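Local coordinates for putative D-lactate dehydrogenase (Chlamydomonas reinhardtii, PDB 4ZGS), which probably reduces pyruvate to D-lactate with NADH in chloroplast fermentation, as a member of the D-isomer specific 2-hydroxyacid dehydrogenase family, at residues A76-A90 against A101-R115. Sequence-based numbering, arbitrary orientation.
Sequences ARGYDVAVLFVNDRA and AGVKLIALRCAGFDR
Arg109 lays its guanidinium flat on one face of the Phe85 ring, the planes 19° apart and the centres 4.3 Å from each other; NH2 sits above the rim of the ring, and Val86 CG1 sits over the rim of the opposite face. The arginine chain is bent, though its exact torsions are doubtful. Cys110 approaches the same ring obliquely, its CB 3.5 Å from Phe85 CE1 and its SG 5.0 Å from the ring centroid, a sulfur-aromatic contact suited to a small, polarisable side chain. At the Tyr79 ring, Ala76 O lies in plane at the edge. Leu168 of a second subunit also packs on Phe85. Asp88 OD2 accepts the Phe85 amide on its anti lone pair, 2.8 Å from Phe85 N, while OD1 accepts a hydrogen bond from Leu68 N and is hydrogen-bonded to Ser41 OG.

Leading into this cluster, strands 81-84 and 105-108 run parallel in the central sheet of the substrate-binding (catalytic) domain, joined through helix 92-101 as a beta-alpha-beta crossover. Ala82 N donates a hydrogen bond to Leu105 O, Ala82 O accepts one from Ala107 N, and Leu84 repeats the pattern with Ala107 O and Arg109 N. Beta-branched Val81 and Val83 suit extended strands; they share a face with Leu105 and small Ala107, on which Ile355 of helix 341-359 packs. On the other face Leu84 CD2 meets Ile106 CG2 at 3.4 Å, with compact Ala82 beside Ile106. Where the helix ends, Gly102 adopts the positive phi of a Schellman motif, which favours glycine, and the Ala101 carbonyl receives Gly78 N at 3.0 Å.

The chemistry divides accordingly: backbone bonds and aliphatic packing hold the strands together, whereas the flat guanidinium-on-ring stack may help accommodate a buried positive charge beyond their C-terminal ends; Asp88 OD2, 4.5 Å from Arg109 NH1 and beyond salt-bridge distance, could add only a weak, longer-range attraction.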
loop_
_atom_site.group_PDB
_atom_site.type_symbol
_atom_site.label_atom_id
_atom_site.label_comp_id
_atom_site.label_asym_id
_atom_site.label_seq_id
_atom_site.Cartn_x
_atom_site.Cartn_y
_atom_site.Cartn_z
ATOM N N ALA A 76 31.096 24.685 -3.197
ATOM C CA ALA A 76 31.911 24.651 -1.986
ATOM C C ALA A 76 32.960 25.741 -1.994
ATOM O O ALA A 76 33.844 25.768 -1.135
ATOM C CB ALA A 76 32.567 23.289 -1.818
ATOM N N ARG A 77 32.861 26.624 -2.982
ATOM C CA ARG A 77 33.806 27.720 -3.172
ATOM C C ARG A 77 33.861 28.625 -1.935
ATOM O O ARG A 77 32.847 29.197 -1.517
ATOM C CB ARG A 77 33.389 28.546 -4.376
ATOM C CG ARG A 77 34.361 29.584 -4.830
ATOM C CD ARG A 77 33.612 30.447 -5.814
ATOM N NE ARG A 77 33.045 29.681 -6.922
ATOM C CZ ARG A 77 32.253 30.207 -7.853
ATOM N NH1 ARG A 77 31.939 31.496 -7.800
ATOM N NH2 ARG A 77 31.762 29.446 -8.823
ATOM N N GLY A 78 35.045 28.775 -1.358
ATOM C CA GLY A 78 35.182 29.629 -0.198
ATOM C C GLY A 78 35.086 28.845 1.096
ATOM O O GLY A 78 35.495 29.321 2.139
ATOM N N TYR A 79 34.505 27.653 1.038
ATOM C CA TYR A 79 34.311 26.861 2.246
ATOM C C TYR A 79 35.509 26.018 2.691
ATOM O O TYR A 79 36.349 25.594 1.894
ATOM C CB TYR A 79 33.075 25.982 2.103
ATOM C CG TYR A 79 31.809 26.797 2.131
ATOM C CD1 TYR A 79 31.109 26.980 3.316
ATOM C CD2 TYR A 79 31.330 27.419 0.989
ATOM C CE1 TYR A 79 29.958 27.738 3.356
ATOM C CE2 TYR A 79 30.172 28.165 1.024
ATOM C CZ TYR A 79 29.496 28.320 2.206
ATOM O OH TYR A 79 28.354 29.068 2.243
ATOM N N ASP A 80 35.595 25.847 4.001
ATOM C CA ASP A 80 36.716 25.166 4.624
ATOM C C ASP A 80 36.591 23.657 4.719
ATOM O O ASP A 80 37.558 22.927 4.496
ATOM C CB ASP A 80 36.913 25.768 6.005
ATOM C CG ASP A 80 37.165 27.256 5.925
ATOM O OD1 ASP A 80 38.123 27.655 5.229
ATOM O OD2 ASP A 80 36.377 28.021 6.519
ATOM N N VAL A 81 35.385 23.199 5.044
ATOM C CA VAL A 81 35.126 21.783 5.261
ATOM C C VAL A 81 33.824 21.367 4.608
ATOM O O VAL A 81 32.803 22.063 4.703
ATOM C CB VAL A 81 35.098 21.426 6.771
ATOM C CG1 VAL A 81 34.372 22.490 7.557
ATOM C CG2 VAL A 81 34.483 20.049 6.997
ATOM N N ALA A 82 33.880 20.237 3.913
ATOM C CA ALA A 82 32.705 19.684 3.252
ATOM C C ALA A 82 32.188 18.493 4.063
ATOM O O ALA A 82 32.937 17.560 4.340
ATOM C CB ALA A 82 33.042 19.268 1.807
ATOM N N VAL A 83 30.930 18.540 4.488
ATOM C CA VAL A 83 30.365 17.380 5.154
ATOM C C VAL A 83 29.565 16.518 4.181
ATOM O O VAL A 83 28.591 16.962 3.559
ATOM C CB VAL A 83 29.484 17.762 6.338
ATOM C CG1 VAL A 83 29.026 16.490 7.044
ATOM C CG2 VAL A 83 30.255 18.638 7.316
ATOM N N LEU A 84 29.966 15.255 4.121
ATOM C CA LEU A 84 29.523 14.301 3.120
ATOM C C LEU A 84 28.990 13.042 3.791
ATOM O O LEU A 84 29.253 12.780 4.962
ATOM C CB LEU A 84 30.690 13.913 2.202
ATOM C CG LEU A 84 31.207 14.806 1.079
ATOM C CD1 LEU A 84 31.229 16.246 1.517
ATOM C CD2 LEU A 84 32.601 14.348 0.674
ATOM N N PHE A 85 28.264 12.250 3.018
ATOM C CA PHE A 85 27.646 11.031 3.485
ATOM C C PHE A 85 28.017 9.957 2.478
ATOM O O PHE A 85 28.719 10.241 1.496
ATOM C CB PHE A 85 26.135 11.209 3.645
ATOM C CG PHE A 85 25.446 10.068 4.339
ATOM C CD1 PHE A 85 25.928 9.561 5.546
ATOM C CD2 PHE A 85 24.284 9.518 3.792
ATOM C CE1 PHE A 85 25.288 8.505 6.187
ATOM C CE2 PHE A 85 23.631 8.474 4.424
ATOM C CZ PHE A 85 24.135 7.963 5.633
ATOM N N VAL A 86 27.586 8.726 2.741
ATOM C CA VAL A 86 27.993 7.576 1.949
ATOM C C VAL A 86 27.573 7.726 0.484
ATOM O O VAL A 86 28.286 7.277 -0.411
ATOM C CB VAL A 86 27.409 6.266 2.541
ATOM C CG1 VAL A 86 25.897 6.274 2.447
ATOM C CG2 VAL A 86 27.996 5.035 1.863
ATOM N N ASN A 87 26.413 8.337 0.246
ATOM C CA ASN A 87 25.876 8.523 -1.111
ATOM C C ASN A 87 26.505 9.651 -1.956
ATOM O O ASN A 87 26.153 9.803 -3.116
ATOM C CB ASN A 87 24.355 8.741 -1.063
ATOM C CG ASN A 87 23.954 10.000 -0.295
ATOM O OD1 ASN A 87 24.743 10.574 0.468
ATOM N ND2 ASN A 87 22.711 10.436 -0.504
ATOM N N ASP A 88 27.328 10.507 -1.347
ATOM C CA ASP A 88 27.979 11.651 -2.032
ATOM C C ASP A 88 29.195 11.263 -2.875
ATOM O O ASP A 88 29.903 10.343 -2.513
ATOM C CB ASP A 88 28.365 12.688 -0.990
ATOM C CG ASP A 88 27.155 13.395 -0.415
ATOM O OD1 ASP A 88 26.321 13.917 -1.195
ATOM O OD2 ASP A 88 27.005 13.367 0.829
ATOM N N ARG A 89 29.481 11.950 -3.983
ATOM C CA ARG A 89 30.681 11.552 -4.735
ATOM C C ARG A 89 31.918 12.302 -4.295
ATOM O O ARG A 89 31.925 13.534 -4.316
ATOM C CB ARG A 89 30.549 11.840 -6.246
ATOM C CG ARG A 89 29.703 10.973 -7.145
ATOM C CD ARG A 89 29.686 11.490 -8.591
ATOM N NE ARG A 89 28.643 10.788 -9.340
ATOM C CZ ARG A 89 28.274 11.024 -10.610
ATOM N NH1 ARG A 89 28.862 11.970 -11.372
ATOM N NH2 ARG A 89 27.289 10.289 -11.144
ATOM N N ALA A 90 32.947 11.576 -3.859
ATOM C CA ALA A 90 34.303 12.045 -4.089
ATOM C C ALA A 90 35.035 10.932 -4.822
ATOM O O ALA A 90 35.641 10.073 -4.195
ATOM C CB ALA A 90 35.012 12.400 -2.790
ATOM N N ALA A 101 38.248 24.829 -4.685
ATOM C CA ALA A 101 37.252 25.600 -3.964
ATOM C C ALA A 101 37.839 26.102 -2.649
ATOM O O ALA A 101 37.408 27.123 -2.114
ATOM C CB ALA A 101 35.992 24.753 -3.714
ATOM N N GLY A 102 38.862 25.411 -2.154
ATOM C CA GLY A 102 39.474 25.817 -0.908
ATOM C C GLY A 102 39.263 24.906 0.283
ATOM O O GLY A 102 39.837 25.159 1.339
ATOM N N VAL A 103 38.429 23.873 0.151
ATOM C CA VAL A 103 38.173 22.968 1.275
ATOM C C VAL A 103 39.386 22.057 1.562
ATOM O O VAL A 103 39.886 21.364 0.662
ATOM C CB VAL A 103 36.902 22.075 1.040
ATOM C CG1 VAL A 103 35.722 22.895 0.503
ATOM C CG2 VAL A 103 37.195 20.914 0.109
ATOM N N LYS A 104 39.901 22.120 2.795
ATOM C CA LYS A 104 40.967 21.212 3.229
ATOM C C LYS A 104 40.508 20.021 4.070
ATOM O O LYS A 104 41.314 19.144 4.363
ATOM C CB LYS A 104 42.041 21.957 4.034
ATOM C CG LYS A 104 43.023 22.786 3.236
ATOM C CD LYS A 104 42.420 23.999 2.557
ATOM C CE LYS A 104 43.505 24.744 1.771
ATOM N NZ LYS A 104 42.994 25.959 1.083
ATOM N N LEU A 105 39.226 19.935 4.406
ATOM C CA LEU A 105 38.772 18.810 5.224
ATOM C C LEU A 105 37.445 18.261 4.743
ATOM O O LEU A 105 36.490 19.004 4.490
ATOM C CB LEU A 105 38.652 19.216 6.693
ATOM C CG LEU A 105 38.143 18.101 7.599
ATOM C CD1 LEU A 105 39.232 17.048 7.729
ATOM C CD2 LEU A 105 37.775 18.653 8.953
ATOM N N ILE A 106 37.384 16.945 4.627
ATOM C CA ILE A 106 36.131 16.306 4.326
ATOM C C ILE A 106 35.698 15.512 5.537
ATOM O O ILE A 106 36.421 14.617 5.978
ATOM C CB ILE A 106 36.252 15.385 3.082
ATOM C CG1 ILE A 106 36.280 16.217 1.799
ATOM C CG2 ILE A 106 35.101 14.358 3.033
ATOM C CD1 ILE A 106 36.612 15.416 0.569
ATOM N N ALA A 107 34.519 15.825 6.072
ATOM C CA ALA A 107 33.976 15.064 7.209
ATOM C C ALA A 107 32.793 14.219 6.782
ATOM O O ALA A 107 31.769 14.733 6.330
ATOM C CB ALA A 107 33.557 15.988 8.343
ATOM N N LEU A 108 32.944 12.911 6.920
ATOM C CA LEU A 108 31.866 11.990 6.659
ATOM C C LEU A 108 30.982 11.916 7.906
ATOM O O LEU A 108 31.481 11.735 9.010
ATOM C CB LEU A 108 32.407 10.596 6.318
ATOM C CG LEU A 108 33.083 10.194 4.989
ATOM C CD1 LEU A 108 32.328 10.703 3.734
ATOM C CD2 LEU A 108 34.531 10.579 4.948
ATOM N N ARG A 109 29.675 12.024 7.702
ATOM C CA ARG A 109 28.640 11.916 8.727
ATOM C C ARG A 109 28.359 10.436 8.873
ATOM O O ARG A 109 27.246 10.045 9.234
ATOM C CB ARG A 109 27.335 12.624 8.352
ATOM C CG ARG A 109 27.354 14.062 7.970
ATOM C CD ARG A 109 26.507 14.278 6.696
ATOM N NE ARG A 109 25.284 13.523 6.802
ATOM C CZ ARG A 109 24.443 13.257 5.810
ATOM N NH1 ARG A 109 24.643 13.731 4.586
ATOM N NH2 ARG A 109 23.378 12.509 6.065
ATOM N N CYS A 110 29.275 9.619 8.371
ATOM C CA CYS A 110 29.094 8.168 8.346
ATOM C C CYS A 110 30.416 7.442 8.630
ATOM O O CYS A 110 31.438 8.071 8.794
ATOM C CB CYS A 110 28.561 7.744 6.975
ATOM S SG CYS A 110 29.652 8.352 5.633
ATOM N N ALA A 111 30.408 6.118 8.652
ATOM C CA ALA A 111 31.655 5.395 8.823
ATOM C C ALA A 111 32.253 4.916 7.514
ATOM O O ALA A 111 33.437 4.612 7.460
ATOM C CB ALA A 111 31.423 4.177 9.742
ATOM N N GLY A 112 31.456 4.891 6.447
ATOM C CA GLY A 112 31.982 4.511 5.146
ATOM C C GLY A 112 32.726 5.612 4.422
ATOM O O GLY A 112 32.161 6.665 4.126
ATOM N N PHE A 113 33.992 5.345 4.115
ATOM C CA PHE A 113 34.812 6.176 3.233
ATOM C C PHE A 113 34.969 5.556 1.842
ATOM O O PHE A 113 35.696 6.068 0.996
ATOM C CB PHE A 113 36.178 6.466 3.873
ATOM C CG PHE A 113 36.890 5.255 4.402
ATOM C CD1 PHE A 113 36.470 4.637 5.569
ATOM C CD2 PHE A 113 38.000 4.748 3.746
ATOM C CE1 PHE A 113 37.142 3.522 6.065
ATOM C CE2 PHE A 113 38.675 3.633 4.237
ATOM C CZ PHE A 113 38.241 3.019 5.393
ATOM N N ASP A 114 34.292 4.437 1.637
ATOM C CA ASP A 114 34.459 3.600 0.456
ATOM C C ASP A 114 34.410 4.412 -0.855
ATOM O O ASP A 114 35.157 4.142 -1.793
ATOM C CB ASP A 114 33.380 2.508 0.469
ATOM C CG ASP A 114 33.838 1.212 -0.180
ATOM O OD1 ASP A 114 35.023 1.108 -0.564
ATOM O OD2 ASP A 114 33.016 0.277 -0.269
ATOM N N ARG A 115 33.511 5.383 -0.928
ATOM C CA ARG A 115 33.345 6.176 -2.141
ATOM C C ARG A 115 34.297 7.373 -2.301
ATOM O O ARG A 115 34.401 7.922 -3.389
ATOM C CB ARG A 115 31.898 6.637 -2.240
ATOM C CG ARG A 115 31.547 7.402 -3.501
ATOM C CD ARG A 115 30.021 7.549 -3.549
ATOM N NE ARG A 115 29.536 8.603 -4.435
ATOM C CZ ARG A 115 28.262 8.725 -4.790
ATOM N NH1 ARG A 115 27.370 7.839 -4.376
ATOM N NH2 ARG A 115 27.874 9.723 -5.557
#